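Local coordinates for GGDEF and EAL domain-containing protein (Vibrio cholerae O1 str. 2010EL-1786, PDB 6PWK) that binds cyclic di-GMP as a LapD-type receptor of biofilm signalling and thereby probably helps to control large cell-surface adhesins, at residues Ile82-Ala90 / Gly98-Glu106. Numbering follows the deposited sequence.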
ATOM      1  N   ILE A  82     -22.373  24.656  12.372  1.00131.34           N
ATOM      2  CA  ILE A  82     -21.266  25.145  13.188  1.00128.26           C
ATOM      3  C   ILE A  82     -20.635  26.379  12.547  1.00129.53           C
ATOM      4  O   ILE A  82     -19.429  26.406  12.275  1.00120.11           O
ATOM      5  CB  ILE A  82     -20.230  24.023  13.406  1.00121.06           C
ATOM      6  CG1 ILE A  82     -20.938  22.705  13.728  1.00121.48           C
ATOM      7  CG2 ILE A  82     -19.294  24.360  14.550  1.00119.50           C
ATOM      8  CD1 ILE A  82     -20.149  21.485  13.338  1.00118.21           C
ATOM      9  N   THR A  83     -21.445  27.410  12.308  1.00136.27           N
ATOM     10  CA  THR A  83     -20.990  28.638  11.662  1.00139.99           C
ATOM     11  C   THR A  83     -20.718  29.696  12.724  1.00141.42           C
ATOM     12  O   THR A  83     -21.642  30.141  13.409  1.00151.74           O
ATOM     13  CB  THR A  83     -22.021  29.146  10.651  1.00140.30           C
ATOM     14  OG1 THR A  83     -23.197  29.584  11.345  1.00143.40           O
ATOM     15  CG2 THR A  83     -22.396  28.047   9.671  1.00137.71           C
ATOM     16  N   ILE A  84     -19.447  30.076  12.866  1.00135.84           N
ATOM     17  CA  ILE A  84     -19.013  31.118  13.790  1.00134.41           C
ATOM     18  C   ILE A  84     -18.020  32.012  13.050  1.00133.83           C
ATOM     19  O   ILE A  84     -17.588  31.707  11.938  1.00129.34           O
ATOM     20  CB  ILE A  84     -18.396  30.521  15.087  1.00134.31           C
ATOM     21  CG1 ILE A  84     -19.322  29.458  15.682  1.00139.15           C
ATOM     22  CG2 ILE A  84     -18.149  31.585  16.155  1.00135.43           C
ATOM     23  CD1 ILE A  84     -18.913  28.981  17.063  1.00141.08           C
ATOM     24  N   LYS A  85     -17.689  33.147  13.664  1.00132.23           N
ATOM     25  CA  LYS A  85     -16.774  34.104  13.056  1.00134.87           C
ATOM     26  C   LYS A  85     -15.368  33.524  12.927  1.00143.12           C
ATOM     27  O   LYS A  85     -14.910  32.745  13.769  1.00148.59           O
ATOM     28  CB  LYS A  85     -16.720  35.383  13.891  1.00126.88           C
ATOM     29  CG  LYS A  85     -18.076  35.897  14.328  1.00123.49           C
ATOM     30  CD  LYS A  85     -17.931  36.961  15.402  1.00124.79           C
ATOM     31  CE  LYS A  85     -19.287  37.450  15.883  1.00132.38           C
ATOM     32  NZ  LYS A  85     -19.156  38.435  16.994  1.00140.82           N
ATOM     33  N   ASP A  86     -14.682  33.922  11.852  1.00145.11           N
ATOM     34  CA  ASP A  86     -13.288  33.556  11.577  1.00143.34           C
ATOM     35  C   ASP A  86     -13.062  32.046  11.574  1.00127.38           C
ATOM     36  O   ASP A  86     -11.938  31.584  11.798  1.00130.11           O
ATOM     37  CB  ASP A  86     -12.330  34.224  12.568  1.00155.22           C
ATOM     38  CG  ASP A  86     -11.938  35.629  12.149  1.00162.14           C
ATOM     39  OD1 ASP A  86     -12.315  36.048  11.030  1.00163.18           O
ATOM     40  OD2 ASP A  86     -11.252  36.312  12.936  1.00164.19           O
ATOM     41  N   ILE A  87     -14.102  31.260  11.307  1.00112.02           N
ATOM     42  CA  ILE A  87     -13.987  29.806  11.350  1.00100.67           C
ATOM     43  C   ILE A  87     -13.372  29.315  10.046  1.00 99.23           C
ATOM     44  O   ILE A  87     -13.936  29.518   8.965  1.00101.00           O
ATOM     45  CB  ILE A  87     -15.350  29.145  11.598  1.00 97.13           C
ATOM     46  CG1 ILE A  87     -15.798  29.394  13.036  1.00105.20           C
ATOM     47  CG2 ILE A  87     -15.282  27.649  11.323  1.00 90.58           C
ATOM     48  CD1 ILE A  87     -14.808  28.934  14.071  1.00109.69           C
ATOM     49  N   SER A  88     -12.219  28.665  10.150  1.00 99.60           N
ATOM     50  CA  SER A  88     -11.555  28.053   9.011  1.00100.06           C
ATOM     51  C   SER A  88     -11.843  26.557   9.028  1.00 93.31           C
ATOM     52  O   SER A  88     -11.582  25.882  10.030  1.00 90.81           O
ATOM     53  CB  SER A  88     -10.047  28.313   9.053  1.00107.78           C
ATOM     54  OG  SER A  88      -9.773  29.701   9.173  1.00114.81           O
ATOM     55  N   ILE A  89     -12.399  26.049   7.933  1.00 85.65           N
ATOM     56  CA  ILE A  89     -12.637  24.621   7.755  1.00 77.82           C
ATOM     57  C   ILE A  89     -11.932  24.203   6.474  1.00 79.56           C
ATOM     58  O   ILE A  89     -12.215  24.746   5.399  1.00 89.59           O
ATOM     59  CB  ILE A  89     -14.134  24.284   7.695  1.00 78.09           C
ATOM     60  CG1 ILE A  89     -14.847  24.787   8.952  1.00 77.36           C
ATOM     61  CG2 ILE A  89     -14.331  22.780   7.547  1.00 85.01           C
ATOM     62  CD1 ILE A  89     -16.310  24.413   9.016  1.00 79.66           C
ATOM     63  N   ALA A  90     -11.011  23.251   6.588  1.00 75.97           N
ATOM     64  CA  ALA A  90     -10.204  22.837   5.453  1.00 69.29           C
ATOM     65  C   ALA A  90     -10.012  21.329   5.477  1.00 70.76           C
ATOM     66  O   ALA A  90     -10.193  20.670   6.504  1.00 72.15           O
ATOM     67  CB  ALA A  90      -8.842  23.541   5.446  1.00 68.07           C
ATOM     68  N   GLY A  98      -9.180  19.822   8.936  1.00 77.69           N
ATOM     69  CA  GLY A  98      -8.670  20.777   9.907  1.00 66.38           C
ATOM     70  C   GLY A  98      -9.673  21.886  10.171  1.00 67.81           C
ATOM     71  O   GLY A  98     -10.405  22.306   9.274  1.00 71.33           O
ATOM     72  N   ILE A  99      -9.699  22.359  11.416  1.00 66.53           N
ATOM     73  CA  ILE A  99     -10.651  23.373  11.854  1.00 66.66           C
ATOM     74  C   ILE A  99      -9.934  24.367  12.756  1.00 71.67           C
ATOM     75  O   ILE A  99      -9.214  23.966  13.677  1.00 74.53           O
ATOM     76  CB  ILE A  99     -11.852  22.740  12.589  1.00 66.18           C
ATOM     77  CG1 ILE A  99     -12.641  21.839  11.638  1.00 71.99           C
ATOM     78  CG2 ILE A  99     -12.750  23.816  13.165  1.00 68.99           C
ATOM     79  CD1 ILE A  99     -13.551  20.866  12.335  1.00 71.52           C
ATOM     80  N   ILE A 100     -10.123  25.658  12.489  1.00 78.46           N
ATOM     81  CA  ILE A 100      -9.568  26.735  13.299  1.00 74.47           C
ATOM     82  C   ILE A 100     -10.726  27.517  13.901  1.00 80.42           C
ATOM     83  O   ILE A 100     -11.641  27.931  13.181  1.00 84.82           O
ATOM     84  CB  ILE A 100      -8.659  27.663  12.471  1.00 72.57           C
ATOM     85  CG1 ILE A 100      -7.630  26.849  11.689  1.00 75.69           C
ATOM     86  CG2 ILE A 100      -7.961  28.663  13.377  1.00 77.37           C
ATOM     87  CD1 ILE A 100      -6.777  27.683  10.757  1.00 76.56           C
ATOM     88  N   MET A 101     -10.684  27.717  15.218  1.00 91.26           N
ATOM     89  CA  MET A 101     -11.745  28.401  15.955  1.00 95.61           C
ATOM     90  C   MET A 101     -11.132  29.517  16.790  1.00 97.13           C
ATOM     91  O   MET A 101     -10.758  29.306  17.953  1.00 95.87           O
ATOM     92  CB  MET A 101     -12.519  27.421  16.833  1.00 94.75           C
ATOM     93  CG  MET A 101     -13.260  26.348  16.053  1.00 96.07           C
ATOM     94  SD  MET A 101     -13.364  24.796  16.958  1.00 96.24           S
ATOM     95  CE  MET A 101     -11.633  24.343  17.036  1.00 93.78           C
ATOM     96  N   PRO A 102     -11.010  30.717  16.232  1.00 94.32           N
ATOM     97  CA  PRO A 102     -10.407  31.825  16.979  1.00 95.74           C
ATOM     98  C   PRO A 102     -11.377  32.423  17.988  1.00106.65           C
ATOM     99  O   PRO A 102     -12.600  32.346  17.847  1.00107.74           O
ATOM    100  CB  PRO A 102     -10.059  32.848  15.889  1.00 86.63           C
ATOM    101  CG  PRO A 102     -10.192  32.102  14.584  1.00 87.78           C
ATOM    102  CD  PRO A 102     -11.238  31.067  14.825  1.00 93.55           C
ATOM    103  N   ASN A 103     -10.791  33.037  19.018  1.00111.35           N
ATOM    104  CA  ASN A 103     -11.536  33.742  20.063  1.00111.03           C
ATOM    105  C   ASN A 103     -12.500  32.807  20.791  1.00110.27           C
ATOM    106  O   ASN A 103     -13.642  33.168  21.084  1.00114.22           O
ATOM    107  CB  ASN A 103     -12.278  34.951  19.491  1.00109.47           C
ATOM    108  CG  ASN A 103     -11.417  35.772  18.552  1.00106.23           C
ATOM    109  OD1 ASN A 103     -11.816  36.072  17.428  1.00105.32           O
ATOM    110  ND2 ASN A 103     -10.222  36.131  19.009  1.00105.41           N
ATOM    111  N   MET A 104     -12.038  31.594  21.087  1.00106.16           N
ATOM    112  CA  MET A 104     -12.821  30.620  21.838  1.00107.36           C
ATOM    113  C   MET A 104     -11.940  29.981  22.901  1.00118.25           C
ATOM    114  O   MET A 104     -10.838  29.513  22.596  1.00114.15           O
ATOM    115  CB  MET A 104     -13.408  29.540  20.924  1.00 97.83           C
ATOM    116  CG  MET A 104     -14.282  30.071  19.800  1.00106.73           C
ATOM    117  SD  MET A 104     -15.607  28.935  19.346  1.00112.08           S
ATOM    118  CE  MET A 104     -16.995  29.685  20.196  1.00117.31           C
ATOM    119  N   ASP A 105     -12.425  29.958  24.140  1.00129.63           N
ATOM    120  CA  ASP A 105     -11.701  29.310  25.222  1.00138.36           C
ATOM    121  C   ASP A 105     -12.070  27.827  25.253  1.00142.54           C
ATOM    122  O   ASP A 105     -12.740  27.315  24.354  1.00149.78           O
ATOM    123  CB  ASP A 105     -11.974  30.019  26.548  1.00145.31           C
ATOM    124  CG  ASP A 105     -13.393  29.817  27.042  1.00151.19           C
ATOM    125  OD1 ASP A 105     -14.295  29.595  26.211  1.00150.89           O
ATOM    126  OD2 ASP A 105     -13.605  29.885  28.272  1.00155.82           O
ATOM    127  N   GLU A 106     -11.644  27.125  26.305  1.00134.88           N
ATOM    128  CA  GLU A 106     -11.741  25.666  26.319  1.00125.65           C
ATOM    129  C   GLU A 106     -13.192  25.193  26.300  1.00121.49           C
ATOM    130  O   GLU A 106     -13.534  24.261  25.563  1.00128.80           O
ATOM    131  CB  GLU A 106     -10.996  25.100  27.533  1.00128.60           C
ATOM    132  CG  GLU A 106     -11.472  25.601  28.899  1.00143.35           C
ATOM    133  CD  GLU A 106     -11.077  27.039  29.177  1.00150.74           C
ATOM    134  OE1 GLU A 106     -11.572  27.613  30.171  1.00152.69           O
ATOM    135  OE2 GLU A 106     -10.279  27.598  28.396  1.00151.02           O
TER
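Ser88 and Ile100 face each other across an antiparallel hairpin, a worked example of main-chain pairing that gives way to side-chain packing. Their amides and carbonyls close a two-bond ring, the straighter bond running from Ile100 N to Ser88 O (2.9 Å, 164° at the hydrogen). On the same face of the sheet Ser88 CB lies 3.7 Å from both CB and CD1 of Ile100. A second pair of backbone bonds joins Ala90 to Gly98, and Ile89 and Ile99 form the non-hydrogen-bonded pair between the two.

On the N-terminal side of Ser88 the bonding stops; Pro102, at the next hydrogen-bonding position, has no N-H to give, which probably contributes. Its CG and CD lie against Asp86, with Pro102 CG 3.6 Å from Asp86 CB. On the other face, Ile87 starts out pointing away from 98-106, but CG1 stands beside its own backbone N (chi1 -71°) and a further bend at chi2 (-56°) swings CD1 back across the gap. The Ile87 and Met101 side chains cross obliquely, with Ile87 CD1 3.6 Å from Met101 CG. Farther along, Ile84, in the type II turn Ile84-Ile87, meets Met104 tip to tip, Ile84 CD1 to Met104 CE at 3.7 Å.

Strand 88-90 is outermost in the GGDEF-domain sheet, and strand 96-102 links it to strand 45-51. Helix 28-41 covers the Ser88, Ile100 and Pro102 face through Gln34, Tyr31 and Trp38, whereas Met101 packs on Val112 of helix 106-118.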